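Local coordinates for agarase (Pseudoalteromonas fuliginea, PDB 6XJ9), which is an agarase of glycoside hydrolase family 50 and so probably cleaves beta-1,4 linkages in the marine polysaccharide agarose, at residues A71-S76 with I188-Q193; I105-S110 with Y117-N122. All blocks are in the same frame, centred on the assembly; numbering follows the deposited sequence.

Contact 1: residues A71-S76 with I188-Q193; sequences ASIVFS and IAISVQ
I73 and I190 face each other as a hydrogen-bonded pair in the middle of an antiparallel strand pairing that runs from A71 opposite V192 to F75 opposite I188. Their side chains lie alongside, pointing the same way, with I73 CG2 3.9 Å from I190 CB. The longer branch of I73 is set trans to its own backbone N (chi1 174°), which carries it away from the partner strand and over one face of the F75 ring, where CG1 sits 3.9 Å above the plane, offset toward the rim. F75 turns its edge to the partner strand: CD2 is 3.7 Å from I188 O, the same oxygen that accepts the bond from F75 N at 2.8 Å. Six backbone bonds, two at each hydrogen-bonded pair, tie the strands; the one from I190 N to I73 O measures 3.0 Å and is nearly straight (168° at the hydrogen). On the other face smaller groups meet, S72 CB against S191 CB at 3.8 Å and V74 CG2 against A189 CB at 4.2 Å. S191 OG accepts a bond from NE2 of Q193, its neighbour two places along the strand. Farther out, strand 45-48 borders 71-75, with Y45 touching I73 and F75, while F63, V61 and L59 of strand 58-63 pack on A71, I73 and F75. The chemistry is divided by face: apolar, buried A71, I73, F75, I188, I190 and V192 against S72, V74, A189 and S191, of which V74 and A189 are partly exposed. Peptide groups of the first set bond to one another, those of the second to strands 45-48 and 103-111.

Contact 2: residues I105-S110 with Y117-N122; sequences IYLDIS and YTRSVN
S120 is closely packed against I105 and Y106, and its OG gives a 2.8 Å bond to I105 O. With OG trans to the backbone N of S120 (chi1 -174°), the hydroxyl is brought to I105 O; it sits above the carbonyl plane, 38° out of it. I105 O also takes the backbone N-H of V121, so two donors grip one oxygen. The same OG lies over the centre of one face of the Y106 ring, 4.0 Å above it, while T118 CG2 reaches the ring edge, in plane, 3.9 Å from CD2. On the reverse face I105 CG1 runs beside V121 CG1 at 3.8 Å. Toward the turn the contact is more polar and in part hydrated. The extended R119 chain brings NH1 to a water 2.9 Å away, and this water donates to both L107 O and Y117 O. The guanidinium is buried, with Y117 CD2 3.6 Å above one face and I109 CD1 close to NH1. At the partly exposed D108, the carboxylate lies alongside T118 and OD2 takes the T118 hydroxyl, although the modelled separation is too short to be trusted; N116 ND2 is a second donor to OD2. The hairpin is an inner part of its sheet: strand 185-193 pairs with 105-110, and strand 169-174 borders 117-122. I105, L107 and I109 reach L95, F93 and L91 of strand 89-97 on one face, and at the far end N122 ND2 bonds to H685 O, joining the CBM-like region to a loop much later in the chain.

Overall arrangement
Contacts 1 and 2 are neighbouring strand pairings that reach the same sheet in the CBM-like region, their centres about 9 Å apart. Strand 185-193 links them, with A189 N bonded to D108 O and Y106 N to S191 O, and I190 CD1 packs on L107 CD1. In sequence the local hairpin of contact 2 is nested inside the long loop that contact 1 closes. Both are mostly buried, with two partly exposed residues in contact 1 and one, D108, in contact 2. Contact 1 is held by regular backbone bonds and apolar packing that includes the F75 ring, whereas contact 2 adds hydroxyl, carboxylate and guanidinium groups and a bridging water, and lies nearer the centre of the chain.

Contact 1: residues A71-S76 with I188-Q193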
loop_
_atom_site.group_PDB
_atom_site.type_symbol
_atom_site.label_atom_id
_atom_site.label_comp_id
_atom_site.label_asym_id
_atom_site.label_seq_id
_atom_site.Cartn_x
_atom_site.Cartn_y
_atom_site.Cartn_z
ATOM N N ALA A 71 21.487 1.786 -18.522
ATOM C CA ALA A 71 20.797 1.633 -19.796
ATOM C C ALA A 71 20.193 2.981 -20.182
ATOM O O ALA A 71 19.858 3.771 -19.299
ATOM C CB ALA A 71 19.728 0.577 -19.689
ATOM N N SER A 72 20.060 3.249 -21.488
ATOM C CA SER A 72 19.602 4.570 -21.891
ATOM C C SER A 72 19.056 4.606 -23.320
ATOM O O SER A 72 19.383 3.771 -24.162
ATOM C CB SER A 72 20.696 5.591 -21.714
ATOM O OG SER A 72 21.660 5.480 -22.752
ATOM N N ILE A 73 18.224 5.621 -23.573
ATOM C CA ILE A 73 17.936 6.088 -24.918
ATOM C C ILE A 73 18.425 7.530 -24.990
ATOM O O ILE A 73 18.171 8.325 -24.079
ATOM C CB ILE A 73 16.436 5.946 -25.253
ATOM C CG1 ILE A 73 16.086 6.568 -26.611
ATOM C CG2 ILE A 73 15.570 6.505 -24.130
ATOM C CD1 ILE A 73 14.833 6.012 -27.236
ATOM N N VAL A 74 19.180 7.834 -26.048
ATOM C CA VAL A 74 19.791 9.145 -26.202
ATOM C C VAL A 74 19.243 9.768 -27.479
ATOM O O VAL A 74 19.383 9.195 -28.555
ATOM C CB VAL A 74 21.332 9.053 -26.239
ATOM C CG1 VAL A 74 21.977 10.420 -26.417
ATOM C CG2 VAL A 74 21.901 8.356 -25.011
ATOM N N PHE A 75 18.577 10.916 -27.333
ATOM C CA PHE A 75 18.122 11.699 -28.469
ATOM C C PHE A 75 19.183 12.750 -28.785
ATOM O O PHE A 75 19.524 13.561 -27.927
ATOM C CB PHE A 75 16.775 12.355 -28.162
ATOM C CG PHE A 75 15.691 11.388 -27.755
ATOM C CD1 PHE A 75 14.903 10.762 -28.706
ATOM C CD2 PHE A 75 15.449 11.117 -26.418
ATOM C CE1 PHE A 75 13.891 9.891 -28.330
ATOM C CE2 PHE A 75 14.446 10.236 -26.045
ATOM C CZ PHE A 75 13.661 9.630 -26.996
ATOM N N SER A 76 19.707 12.701 -30.017
ATOM C CA SER A 76 20.726 13.631 -30.475
ATOM C C SER A 76 20.436 14.047 -31.919
ATOM O O SER A 76 20.240 13.198 -32.783
ATOM C CB SER A 76 22.094 13.018 -30.331
ATOM O OG SER A 76 23.101 13.979 -30.590
ATOM N N ILE A 188 19.700 14.878 -25.356
ATOM C CA ILE A 188 18.787 14.586 -24.258
ATOM C C ILE A 188 18.890 13.088 -23.990
ATOM O O ILE A 188 18.651 12.296 -24.900
ATOM C CB ILE A 188 17.337 14.966 -24.630
ATOM C CG1 ILE A 188 17.135 16.481 -24.718
ATOM C CG2 ILE A 188 16.332 14.321 -23.678
ATOM C CD1 ILE A 188 15.823 16.885 -25.370
ATOM N N ALA A 189 19.259 12.709 -22.757
ATOM C CA ALA A 189 19.389 11.300 -22.400
ATOM C C ALA A 189 18.354 10.915 -21.340
ATOM O O ALA A 189 18.214 11.590 -20.327
ATOM C CB ALA A 189 20.797 11.025 -21.913
ATOM N N ILE A 190 17.653 9.799 -21.569
ATOM C CA ILE A 190 16.798 9.191 -20.561
ATOM C C ILE A 190 17.448 7.871 -20.161
ATOM O O ILE A 190 17.569 6.989 -21.006
ATOM C CB ILE A 190 15.365 8.968 -21.101
ATOM C CG1 ILE A 190 14.678 10.268 -21.539
ATOM C CG2 ILE A 190 14.510 8.170 -20.112
ATOM C CD1 ILE A 190 14.423 11.262 -20.421
ATOM N N SER A 191 17.853 7.744 -18.880
ATOM C CA SER A 191 18.555 6.549 -18.423
ATOM C C SER A 191 17.876 5.887 -17.221
ATOM O O SER A 191 17.110 6.519 -16.488
ATOM C CB SER A 191 20.025 6.810 -18.151
ATOM O OG SER A 191 20.203 7.734 -17.086
ATOM N N VAL A 192 18.175 4.590 -17.054
ATOM C CA VAL A 192 17.830 3.797 -15.883
ATOM C C VAL A 192 19.138 3.326 -15.248
ATOM O O VAL A 192 20.050 2.909 -15.963
ATOM C CB VAL A 192 16.897 2.641 -16.288
ATOM C CG1 VAL A 192 16.705 1.615 -15.180
ATOM C CG2 VAL A 192 15.548 3.168 -16.773
ATOM N N GLN A 193 19.239 3.436 -13.910
ATOM C CA GLN A 193 20.522 3.331 -13.229
ATOM C C GLN A 193 20.401 2.443 -11.993
ATOM O O GLN A 193 19.505 2.629 -11.170
ATOM C CB GLN A 193 21.055 4.721 -12.871
ATOM C CG GLN A 193 21.388 5.566 -14.098
ATOM C CD GLN A 193 21.933 6.933 -13.763
ATOM O OE1 GLN A 193 22.417 7.185 -12.659
ATOM N NE2 GLN A 193 21.831 7.838 -14.721
#

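Contact 2: residues I105-S110 with Y117-N122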
loop_
_atom_site.group_PDB
_atom_site.type_symbol
_atom_site.label_atom_id
_atom_site.label_comp_id
_atom_site.label_asym_id
_atom_site.label_seq_id
_atom_site.Cartn_x
_atom_site.Cartn_y
_atom_site.Cartn_z
ATOM N N ILE A 105 13.479 7.391 -13.928
ATOM C CA ILE A 105 14.312 7.791 -15.055
ATOM C C ILE A 105 15.198 8.958 -14.628
ATOM O O ILE A 105 14.829 9.767 -13.779
ATOM C CB ILE A 105 13.472 8.133 -16.305
ATOM C CG1 ILE A 105 12.418 9.205 -16.004
ATOM C CG2 ILE A 105 12.843 6.883 -16.894
ATOM C CD1 ILE A 105 11.639 9.675 -17.210
ATOM N N TYR A 106 16.395 8.997 -15.208
ATOM C CA TYR A 106 17.279 10.135 -15.082
ATOM C C TYR A 106 17.254 10.859 -16.420
ATOM O O TYR A 106 17.361 10.220 -17.470
ATOM C CB TYR A 106 18.682 9.657 -14.697
ATOM C CG TYR A 106 18.769 9.129 -13.285
ATOM C CD1 TYR A 106 18.368 7.835 -12.982
ATOM C CD2 TYR A 106 19.248 9.925 -12.254
ATOM C CE1 TYR A 106 18.432 7.347 -11.683
ATOM C CE2 TYR A 106 19.333 9.448 -10.952
ATOM C CZ TYR A 106 18.908 8.156 -10.666
ATOM O OH TYR A 106 18.979 7.674 -9.383
ATOM N N LEU A 107 17.069 12.185 -16.356
ATOM C CA LEU A 107 17.042 13.018 -17.541
ATOM C C LEU A 107 18.289 13.894 -17.530
ATOM O O LEU A 107 18.413 14.793 -16.697
ATOM C CB LEU A 107 15.746 13.839 -17.550
ATOM C CG LEU A 107 15.701 15.023 -18.518
ATOM C CD1 LEU A 107 15.830 14.555 -19.958
ATOM C CD2 LEU A 107 14.409 15.812 -18.335
ATOM N N ASP A 108 19.226 13.578 -18.432
ATOM C CA ASP A 108 20.442 14.358 -18.582
ATOM C C ASP A 108 20.386 15.130 -19.897
ATOM O O ASP A 108 20.113 14.558 -20.950
ATOM C CB ASP A 108 21.701 13.501 -18.480
ATOM C CG ASP A 108 21.937 12.987 -17.078
ATOM O OD1 ASP A 108 21.270 12.002 -16.694
ATOM O OD2 ASP A 108 22.773 13.583 -16.383
ATOM N N ILE A 109 20.585 16.445 -19.788
ATOM C CA ILE A 109 20.674 17.346 -20.926
ATOM C C ILE A 109 22.083 17.941 -20.926
ATOM O O ILE A 109 22.552 18.427 -19.898
ATOM C CB ILE A 109 19.568 18.418 -20.850
ATOM C CG1 ILE A 109 18.181 17.797 -20.658
ATOM C CG2 ILE A 109 19.607 19.329 -22.070
ATOM C CD1 ILE A 109 17.123 18.767 -20.168
ATOM N N SER A 110 22.754 17.846 -22.081
ATOM C CA SER A 110 24.144 18.246 -22.259
ATOM C C SER A 110 24.240 19.273 -23.387
ATOM O O SER A 110 23.553 19.142 -24.400
ATOM C CB SER A 110 25.020 17.046 -22.569
ATOM O OG SER A 110 24.797 15.979 -21.653
ATOM N N TYR A 117 23.409 18.477 -17.050
ATOM C CA TYR A 117 22.567 18.548 -15.864
ATOM C C TYR A 117 21.636 17.341 -15.776
ATOM O O TYR A 117 21.046 16.941 -16.775
ATOM C CB TYR A 117 21.773 19.853 -15.786
ATOM C CG TYR A 117 21.187 20.082 -14.416
ATOM C CD1 TYR A 117 21.991 20.514 -13.371
ATOM C CD2 TYR A 117 19.849 19.826 -14.145
ATOM C CE1 TYR A 117 21.481 20.710 -12.097
ATOM C CE2 TYR A 117 19.324 20.015 -12.875
ATOM C CZ TYR A 117 20.143 20.464 -11.852
ATOM O OH TYR A 117 19.662 20.660 -10.592
ATOM N N THR A 118 21.481 16.823 -14.546
ATOM C CA THR A 118 20.697 15.633 -14.245
ATOM C C THR A 118 19.417 16.008 -13.494
ATOM O O THR A 118 19.481 16.623 -12.430
ATOM C CB THR A 118 21.527 14.655 -13.404
ATOM O OG1 THR A 118 22.761 14.406 -14.082
ATOM C CG2 THR A 118 20.802 13.356 -13.124
ATOM N N ARG A 119 18.266 15.612 -14.063
ATOM C CA ARG A 119 16.971 15.612 -13.388
ATOM C C ARG A 119 16.484 14.163 -13.282
ATOM O O ARG A 119 17.043 13.287 -13.937
ATOM C CB ARG A 119 15.973 16.497 -14.142
ATOM C CG ARG A 119 16.338 17.977 -14.187
ATOM C CD ARG A 119 15.608 18.729 -15.286
ATOM N NE ARG A 119 15.841 20.170 -15.202
ATOM C CZ ARG A 119 16.711 20.863 -15.937
ATOM N NH1 ARG A 119 17.472 20.263 -16.840
ATOM N NH2 ARG A 119 16.823 22.165 -15.752
ATOM N N SER A 120 15.477 13.898 -12.431
ATOM C CA SER A 120 14.969 12.548 -12.216
ATOM C C SER A 120 13.489 12.573 -11.832
ATOM O O SER A 120 13.024 13.501 -11.182
ATOM C CB SER A 120 15.787 11.815 -11.173
ATOM O OG SER A 120 15.374 10.455 -11.078
ATOM N N VAL A 121 12.752 11.528 -12.215
ATOM C CA VAL A 121 11.364 11.391 -11.800
ATOM C C VAL A 121 10.979 9.913 -11.823
ATOM O O VAL A 121 11.583 9.122 -12.543
ATOM C CB VAL A 121 10.420 12.249 -12.668
ATOM C CG1 VAL A 121 10.240 11.675 -14.066
ATOM C CG2 VAL A 121 9.066 12.445 -12.004
ATOM N N ASN A 122 9.964 9.549 -11.030
ATOM C CA ASN A 122 9.408 8.211 -11.102
ATOM C C ASN A 122 8.248 8.200 -12.097
ATOM O O ASN A 122 7.419 9.098 -12.070
ATOM C CB ASN A 122 8.994 7.684 -9.724
ATOM C CG ASN A 122 8.488 6.254 -9.786
ATOM O OD1 ASN A 122 7.359 6.005 -10.204
ATOM N ND2 ASN A 122 9.309 5.303 -9.371
HETATM O O HOH W 1 18.377 17.493 -16.944
#